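Local coordinates for protein Bd0816 (Bdellovibrio bacteriovorus HD100, PDB 5CER) that probably acts as a serine-type D-Ala-D-Ala carboxypeptidase of the peptidase S13 family, at residues I369-L372 and I373-S377; L240-D243 and Q244-V248; A230-N233 and A234-A238. The protein carries 2 engineered substitutions. All blocks are in the same frame, centred on the assembly; numbering follows the deposited sequence.

How the interactions relate
The three contacts follow one another along the chain, each within one continuous run of residues, without nesting or crossing. Interaction 3 (230-238) comes first and spans two turns of helix 228-239. Interaction 2 (240-248) follows almost at once, closing the loop that leads from that helix into edge strand 247-248. The two touch, their centres about 9 Å apart: Ala242 N probably hydrogen-bonds to Ala236 O at 3.0 Å, and Ile247 folds back onto Phe232 and Ala236, tying strand to helix. Interaction 1 (369-377) ends helix 356-375 beside the large antiparallel sheet. Its centre lies about 30 Å from that of interaction 2 and 35 Å from that of interaction 3.

Interaction 1: residues I369-L372 and I373-S377; sequences ISQL and INKRS
Leu372 and Arg376, one turn apart at the end of helix 356-375, lie side by side and point the same way. Arg376 NH1 donates to Leu372 O over 2.9 Å (N-H...O angle 156°), so that the carbonyl oxygen sits at the edge of the guanidinium and in its plane; beside this good bond, the backbone N of Arg376 adds a weak one to the same Leu372 O at 3.2 Å. The guanidinium also makes a cation-pi contact with Phe341. The tight side of the helix faces the sheet, where Ile369 CG2 packs on Ile373 CD1 at 3.9 Å and both isoleucines reach Ile334 of strand 327-336. On another flank Gln371 and Asn374 face the neighbouring protein chain, whose backbone bonds to Gln371 NE2 and Asn374 ND2. The loose, exposed side belongs to Lys375: its bend (chi2 -67°) keeps CG and CE each 3.9 Å from Gln371 NE2, and only NZ leads away. Beyond Lys375 the chain turns through Ser377, at positive phi, with Ser377 N bonded to Asn374 O and Gly378 N to Ile373 O: a Schellman motif ending a helix packed against an antiparallel sheet.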
# COMPACT_ATOMS: atom_id res chain seq x y z
N ILE A 369 -17.37 -4.79 -5.71
CA ILE A 369 -16.79 -6.11 -5.39
C ILE A 369 -17.76 -7.01 -4.64
O ILE A 369 -17.92 -8.18 -5.00
CB ILE A 369 -15.46 -5.98 -4.60
CG1 ILE A 369 -14.36 -5.50 -5.53
CG2 ILE A 369 -15.04 -7.29 -3.92
CD1 ILE A 369 -14.02 -6.46 -6.65
N SER A 370 -18.41 -6.47 -3.61
CA SER A 370 -19.44 -7.22 -2.89
C SER A 370 -20.57 -7.73 -3.81
O SER A 370 -21.02 -8.85 -3.67
CB SER A 370 -20.00 -6.41 -1.74
OG SER A 370 -18.97 -6.06 -0.84
N GLN A 371 -21.02 -6.86 -4.72
CA GLN A 371 -22.05 -7.22 -5.66
C GLN A 371 -21.62 -8.36 -6.56
O GLN A 371 -22.37 -9.36 -6.74
CB GLN A 371 -22.45 -5.99 -6.47
CG GLN A 371 -23.74 -6.17 -7.28
CD GLN A 371 -24.95 -6.66 -6.45
OE1 GLN A 371 -25.24 -6.14 -5.36
NE2 GLN A 371 -25.68 -7.65 -6.98
N LEU A 372 -20.39 -8.28 -7.09
CA LEU A 372 -19.85 -9.35 -7.91
C LEU A 372 -19.79 -10.65 -7.12
O LEU A 372 -20.17 -11.71 -7.63
CB LEU A 372 -18.43 -9.03 -8.35
CG LEU A 372 -18.16 -7.93 -9.36
CD1 LEU A 372 -16.69 -7.76 -9.68
CD2 LEU A 372 -18.94 -8.12 -10.67
N ILE A 373 -19.37 -10.57 -5.86
CA ILE A 373 -19.39 -11.75 -4.99
C ILE A 373 -20.83 -12.32 -4.80
O ILE A 373 -21.03 -13.53 -4.94
CB ILE A 373 -18.67 -11.49 -3.65
CG1 ILE A 373 -17.16 -11.33 -3.94
CG2 ILE A 373 -18.90 -12.61 -2.66
CD1 ILE A 373 -16.37 -10.76 -2.77
N ASN A 374 -21.79 -11.46 -4.49
CA ASN A 374 -23.17 -11.86 -4.35
C ASN A 374 -23.67 -12.67 -5.52
O ASN A 374 -24.29 -13.72 -5.32
CB ASN A 374 -24.07 -10.64 -4.17
CG ASN A 374 -23.86 -9.93 -2.83
OD1 ASN A 374 -23.45 -10.55 -1.84
ND2 ASN A 374 -24.27 -8.68 -2.77
N LYS A 375 -23.43 -12.17 -6.73
CA LYS A 375 -23.86 -12.80 -7.96
C LYS A 375 -23.13 -14.09 -8.29
O LYS A 375 -23.58 -14.85 -9.12
CB LYS A 375 -23.65 -11.84 -9.14
CG LYS A 375 -24.55 -10.63 -9.15
CD LYS A 375 -26.01 -11.04 -9.39
CE LYS A 375 -26.85 -9.90 -9.94
NZ LYS A 375 -28.07 -10.45 -10.59
N ARG A 376 -22.01 -14.33 -7.64
CA ARG A 376 -21.33 -15.62 -7.74
C ARG A 376 -21.50 -16.52 -6.48
O ARG A 376 -20.63 -17.34 -6.12
CB ARG A 376 -19.87 -15.33 -8.09
CG ARG A 376 -19.76 -14.93 -9.54
CD ARG A 376 -18.61 -14.02 -9.81
NE ARG A 376 -18.77 -13.48 -11.16
CZ ARG A 376 -19.51 -12.41 -11.49
NH1 ARG A 376 -20.17 -11.70 -10.57
NH2 ARG A 376 -19.59 -12.02 -12.76
N SER A 377 -22.67 -16.38 -5.84
CA SER A 377 -23.11 -17.24 -4.73
C SER A 377 -22.30 -17.09 -3.44
O SER A 377 -22.28 -17.97 -2.60
CB SER A 377 -23.21 -18.71 -5.18
OG SER A 377 -24.30 -18.90 -6.07

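Interaction 2: residues L240-D243 and Q244-V248; sequences LKAD and QNQIV
Gln246 reaches back across the turn to Ala242 and Asp243. Its CB lies 3.9 Å from Ala242 CB and also near the carbonyl oxygen of Asp243. CG is set beside the backbone N of its own residue, and from there the chain bends at its second torsion (chi2 84°), which turns the amide back toward Asp243 N. CD comes next, 3.8 Å from Asp243 OD1. At the tip, OE1 accepts the backbone N-H of Asp243 in a fairly straight bond, Gln246 OE1 to Asp243 N measuring 2.9 Å with an angle of 163° at the hydrogen; OE1 is also close to Ala242 CA. The other amide atom, NE2, lies no nearer than 4.0 Å to Asp243 OD1. A single helical turn follows Asp243, in the loop that joins helix 228-239 to strand 247-248 and just before the strand. In it Asp243 OD1 accepts Asn245 N at 3.1 Å from above the carboxylate plane, an Asx turn. Asp243 O is gripped twice, by Gln246 N at 2.8 Å (a beta turn), which stands above the carbonyl plane, and by Ile247 N (an alpha turn), which lies closer to that plane. The carboxylate and the Gln246 amide are nearly parallel, their planes 21° apart, and two acceptors face each other there, OD1 of Asp243 and OE1 of Gln246 at 3.1 Å; this proximity is probably offset by the N-H donors that each oxygen receives. From elsewhere in the chain, Lys28 NZ bonds to Gln244 O. On the inner side, Ala242 CB packs against Ile247 CG2 at 3.8 Å.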
# COMPACT_ATOMS: atom_id res chain seq x y z
N LEU A 240 2.24 -9.46 -23.22
CA LEU A 240 0.86 -9.00 -23.13
C LEU A 240 0.18 -8.80 -24.49
O LEU A 240 -1.00 -8.43 -24.54
CB LEU A 240 0.80 -7.73 -22.30
CG LEU A 240 1.25 -7.84 -20.85
CD1 LEU A 240 1.22 -6.48 -20.19
CD2 LEU A 240 0.37 -8.80 -20.06
N LYS A 241 0.89 -9.04 -25.58
CA LYS A 241 0.39 -8.80 -26.92
C LYS A 241 -0.20 -7.40 -27.02
O LYS A 241 -1.26 -7.19 -27.58
CB LYS A 241 -0.65 -9.85 -27.32
CG LYS A 241 -0.17 -11.29 -27.27
CD LYS A 241 1.22 -11.45 -27.90
CE LYS A 241 1.51 -12.85 -28.43
NZ LYS A 241 2.42 -13.59 -27.51
N ALA A 242 0.57 -6.42 -26.55
CA ALA A 242 0.07 -5.07 -26.33
C ALA A 242 1.06 -4.01 -26.79
O ALA A 242 2.26 -4.12 -26.53
CB ALA A 242 -0.20 -4.90 -24.87
N ASP A 243 0.56 -3.02 -27.53
CA ASP A 243 1.37 -1.88 -27.92
C ASP A 243 0.75 -0.60 -27.32
O ASP A 243 -0.12 -0.68 -26.45
CB ASP A 243 1.56 -1.83 -29.43
CG ASP A 243 0.24 -1.71 -30.18
OD1 ASP A 243 -0.77 -1.24 -29.62
OD2 ASP A 243 0.24 -2.01 -31.39
N GLN A 244 1.24 0.57 -27.72
CA GLN A 244 0.73 1.87 -27.24
C GLN A 244 -0.79 2.10 -27.30
O GLN A 244 -1.32 2.88 -26.52
CB GLN A 244 1.43 3.02 -27.95
CG GLN A 244 1.17 3.15 -29.47
CD GLN A 244 1.98 2.18 -30.37
OE1 GLN A 244 2.77 1.35 -29.88
NE2 GLN A 244 1.80 2.32 -31.68
N ASN A 245 -1.47 1.43 -28.21
CA ASN A 245 -2.93 1.43 -28.21
C ASN A 245 -3.53 0.83 -26.97
O ASN A 245 -4.64 1.18 -26.61
CB ASN A 245 -3.49 0.69 -29.46
CG ASN A 245 -3.11 1.38 -30.77
OD1 ASN A 245 -2.68 0.73 -31.71
ND2 ASN A 245 -3.16 2.70 -30.79
N GLN A 246 -2.86 -0.12 -26.34
CA GLN A 246 -3.35 -0.79 -25.13
C GLN A 246 -2.71 -0.32 -23.83
O GLN A 246 -3.28 -0.51 -22.75
CB GLN A 246 -3.15 -2.32 -25.23
CG GLN A 246 -4.04 -3.03 -26.21
CD GLN A 246 -3.49 -2.98 -27.61
OE1 GLN A 246 -2.30 -3.22 -27.85
NE2 GLN A 246 -4.37 -2.70 -28.56
N ILE A 247 -1.48 0.18 -23.90
CA ILE A 247 -0.68 0.42 -22.69
C ILE A 247 0.45 1.41 -22.93
O ILE A 247 1.17 1.32 -23.94
CB ILE A 247 -0.18 -0.92 -22.10
CG1 ILE A 247 0.48 -0.70 -20.74
CG2 ILE A 247 0.76 -1.67 -23.06
CD1 ILE A 247 0.55 -1.95 -19.90
N VAL A 248 0.55 2.40 -22.05
CA VAL A 248 1.68 3.35 -22.04
C VAL A 248 2.17 3.48 -20.61
O VAL A 248 1.39 3.81 -19.73
CB VAL A 248 1.31 4.75 -22.56
CG1 VAL A 248 2.53 5.67 -22.62
CG2 VAL A 248 0.67 4.66 -23.97

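Interaction 3: residues A230-N233 and A234-A238; sequences AAFN and AFAAA
Ala230 opens the run with a weak backbone bond, its O accepting Ala234 N at 3.4 Å. Ala231 follows with a firmer one, from Phe235 N to Ala231 O at 3.2 Å, and its small side chain touches Trp42 of helix 35-47. Phe232 carries most of the side-chain contact. With CG anti to the backbone N (chi1 -179°), its ring leans alongside the next turn, where CE1 comes within 4.1 Å of Phe235 CD2 and CE2 within 4.2 Å of Ala236 CB. The two phenyl rings meet obliquely, centroids 5.8 Å apart and planes at 59°. Phe232 O accepts Ala236 N at 2.8 Å, and the same oxygen lies at the edge of the Phe235 ring, near its plane. Both rings also engage Trp42, Phe235 by stacking and Phe232 edge to face, while Phe232 stacks on Phe249 as well. Asn233, on the exposed face, sets OD1 at the edge of the Phe232 ring, in its plane, and its backbone O accepts Ala237 N at 3.0 Å. Between the two segments, then, hydrogen bonding belongs to the backbone alone and the side chains meet by dispersion; the rotation of the phenyl rings is probably set largely by packing against the surrounding aromatic and aliphatic side chains.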
# COMPACT_ATOMS: atom_id res chain seq x y z
N ALA A 230 11.94 1.48 -22.69
CA ALA A 230 12.18 0.72 -23.93
C ALA A 230 12.06 -0.77 -23.68
O ALA A 230 11.34 -1.48 -24.37
CB ALA A 230 13.53 1.08 -24.52
N ALA A 231 12.70 -1.24 -22.63
CA ALA A 231 12.62 -2.64 -22.25
C ALA A 231 11.16 -3.00 -21.90
O ALA A 231 10.72 -4.09 -22.27
CB ALA A 231 13.59 -2.97 -21.12
N PHE A 232 10.43 -2.11 -21.23
CA PHE A 232 9.03 -2.35 -20.91
C PHE A 232 8.13 -2.60 -22.12
O PHE A 232 7.32 -3.53 -22.14
CB PHE A 232 8.42 -1.23 -20.12
CG PHE A 232 6.97 -1.49 -19.77
CD1 PHE A 232 6.64 -2.20 -18.67
CD2 PHE A 232 5.93 -1.02 -20.58
CE1 PHE A 232 5.32 -2.45 -18.38
CE2 PHE A 232 4.62 -1.27 -20.28
CZ PHE A 232 4.32 -1.99 -19.19
N ASN A 233 8.29 -1.77 -23.15
CA ASN A 233 7.48 -1.90 -24.36
C ASN A 233 7.69 -3.23 -25.06
O ASN A 233 6.73 -3.85 -25.51
CB ASN A 233 7.71 -0.69 -25.27
CG ASN A 233 7.11 0.58 -24.70
OD1 ASN A 233 6.38 0.56 -23.73
ND2 ASN A 233 7.53 1.70 -25.21
N ALA A 234 8.94 -3.72 -25.12
CA ALA A 234 9.22 -5.05 -25.71
C ALA A 234 8.52 -6.14 -24.90
O ALA A 234 7.99 -7.11 -25.45
CB ALA A 234 10.72 -5.30 -25.80
N PHE A 235 8.58 -6.00 -23.59
CA PHE A 235 7.88 -6.93 -22.67
C PHE A 235 6.38 -6.93 -22.94
O PHE A 235 5.79 -8.00 -23.03
CB PHE A 235 8.18 -6.62 -21.21
CG PHE A 235 7.12 -7.10 -20.27
CD1 PHE A 235 7.00 -8.43 -19.93
CD2 PHE A 235 6.21 -6.20 -19.72
CE1 PHE A 235 6.02 -8.85 -19.06
CE2 PHE A 235 5.20 -6.63 -18.87
CZ PHE A 235 5.11 -7.95 -18.54
N ALA A 236 5.79 -5.74 -23.08
CA ALA A 236 4.36 -5.63 -23.30
C ALA A 236 3.91 -6.23 -24.64
O ALA A 236 2.87 -6.88 -24.73
CB ALA A 236 3.92 -4.18 -23.20
N ALA A 237 4.72 -6.03 -25.68
CA ALA A 237 4.47 -6.62 -27.00
C ALA A 237 4.53 -8.15 -26.93
O ALA A 237 3.65 -8.83 -27.47
CB ALA A 237 5.47 -6.08 -28.01
N ALA A 238 5.55 -8.70 -26.29
CA ALA A 238 5.77 -10.14 -26.36
C ALA A 238 4.85 -10.88 -25.39
O ALA A 238 4.25 -11.87 -25.73
CB ALA A 238 7.25 -10.46 -26.11